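Local coordinates for SsDNA-binding protein essential for mitochondrial genome maintenance (Saccharomyces cerevisiae, PDB 6CQK) that binds single-stranded DNA preferentially and cooperatively, takes part in mitochondrial DNA replication and stimulates the PIF1 helicase, at residues Thr17-Thr20 / Arg26-Lys29. Residues are numbered along the deposited sequence; the frame is centred on the assembly and turned at random.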
loop_
_atom_site.group_PDB
_atom_site.type_symbol
_atom_site.label_atom_id
_atom_site.label_comp_id
_atom_site.label_asym_id
_atom_site.label_seq_id
_atom_site.Cartn_x
_atom_site.Cartn_y
_atom_site.Cartn_z
ATOM N N THR A 17 15.312 9.978 18.795
ATOM C CA THR A 17 16.455 9.446 19.565
ATOM C C THR A 17 17.293 8.444 18.753
ATOM O O THR A 17 16.758 7.611 18.048
ATOM C CB THR A 17 16.079 8.694 20.852
ATOM O OG1 THR A 17 15.040 7.761 20.588
ATOM C CG2 THR A 17 15.721 9.603 22.041
ATOM N N GLU A 18 18.619 8.496 18.913
ATOM C CA GLU A 18 19.577 7.743 18.080
ATOM C C GLU A 18 20.298 6.706 18.914
ATOM O O GLU A 18 20.649 6.968 20.055
ATOM C CB GLU A 18 20.510 8.746 17.444
ATOM C CG GLU A 18 21.455 8.185 16.427
ATOM C CD GLU A 18 21.916 9.208 15.372
ATOM O OE1 GLU A 18 21.468 10.391 15.459
ATOM O OE2 GLU A 18 22.737 8.811 14.478
ATOM N N HIS A 19 20.472 5.521 18.366
ATOM C CA HIS A 19 20.876 4.327 19.151
ATOM C C HIS A 19 21.782 3.439 18.341
ATOM O O HIS A 19 22.121 3.790 17.203
ATOM C CB HIS A 19 19.652 3.504 19.451
ATOM C CG HIS A 19 18.583 4.257 20.148
ATOM N ND1 HIS A 19 18.405 4.222 21.505
ATOM C CD2 HIS A 19 17.617 5.065 19.658
ATOM C CE1 HIS A 19 17.366 4.972 21.826
ATOM N NE2 HIS A 19 16.877 5.503 20.724
ATOM N N THR A 20 22.205 2.321 18.939
ATOM C CA THR A 20 23.020 1.314 18.251
ATOM C C THR A 20 22.414 -0.062 18.355
ATOM O O THR A 20 21.845 -0.450 19.371
ATOM C CB THR A 20 24.507 1.300 18.713
ATOM O OG1 THR A 20 25.139 2.563 18.422
ATOM C CG2 THR A 20 25.299 0.164 18.023
ATOM N N ARG A 26 23.909 2.297 13.469
ATOM C CA ARG A 26 23.197 3.420 13.960
ATOM C C ARG A 26 21.845 3.323 13.433
ATOM O O ARG A 26 21.677 3.197 12.215
ATOM C CB ARG A 26 23.685 4.760 13.452
ATOM C CG ARG A 26 24.951 5.156 14.095
ATOM C CD ARG A 26 24.804 5.084 15.622
ATOM N NE ARG A 26 24.566 6.420 16.137
ATOM C CZ ARG A 26 24.408 6.693 17.428
ATOM N NH1 ARG A 26 24.357 5.726 18.356
ATOM N NH2 ARG A 26 24.256 7.961 17.806
ATOM N N TYR A 27 20.892 3.501 14.344
ATOM C CA TYR A 27 19.539 3.746 13.941
ATOM C C TYR A 27 18.848 4.797 14.728
ATOM O O TYR A 27 19.171 5.051 15.914
ATOM C CB TYR A 27 18.760 2.500 14.052
ATOM C CG TYR A 27 18.474 1.991 15.467
ATOM C CD1 TYR A 27 17.291 2.298 16.163
ATOM C CD2 TYR A 27 19.356 1.111 16.081
ATOM C CE1 TYR A 27 17.018 1.760 17.437
ATOM C CE2 TYR A 27 19.083 0.543 17.332
ATOM C CZ TYR A 27 17.923 0.868 18.005
ATOM O OH TYR A 27 17.744 0.346 19.258
ATOM N N LEU A 28 17.843 5.348 14.067
ATOM C CA LEU A 28 16.994 6.371 14.622
ATOM C C LEU A 28 15.650 5.771 15.055
ATOM O O LEU A 28 15.142 4.850 14.430
ATOM C CB LEU A 28 16.822 7.416 13.553
ATOM C CG LEU A 28 16.389 8.777 14.023
ATOM C CD1 LEU A 28 17.348 9.329 15.082
ATOM C CD2 LEU A 28 16.287 9.722 12.829
ATOM N N LYS A 29 15.132 6.230 16.189
ATOM C CA LYS A 29 13.816 5.778 16.750
ATOM C C LYS A 29 12.904 6.979 16.874
ATOM O O LYS A 29 13.360 8.057 17.218
ATOM C CB LYS A 29 13.935 5.118 18.157
ATOM C CG LYS A 29 13.960 3.565 18.176
ATOM C CD LYS A 29 12.560 2.932 18.370
ATOM C CE LYS A 29 12.544 1.465 17.978
ATOM N NZ LYS A 29 13.448 0.624 18.814
#
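H19 and Y27 exchange both backbone bonds, H19 N giving to Y27 O at 2.8 Å and Y27 N to H19 O at 3.1 Å. At the next hydrogen-bonded pair, K29 N reaches T17 O at 2.8 Å, whereas the return bond from T17 N to K29 O is weak. The non-hydrogen-bonded pairs E18/L28, between them, and T20/R26, beyond H19/Y27, put their side chains on the face opposite H19 and Y27, where R26 shares out its donors. Bent at chi2 and chi3, its chain lays one guanidinium face over E18 CG: NH1 bonds in plane to T20 OG1 at 3.3 Å, while NE forms a salt bridge with E18 OE2 at 3.4 Å, its hydrogen bond weak. On the H19 face, H19 NE2 is satisfied within its own strand by T17 OG1, 2.9 Å away in the ring plane. With CG between the backbone N and carbonyl carbon (chi1 70°), Y27 turns a ring face to H19 CB, a CH-pi contact; the near-parallel rings barely overlap. L28 turns inward to I55 and L58 of helix 52-59. These are the facing ends of the antiparallel hairpin of strands 3-20 and 26-34, the first two of the OB fold.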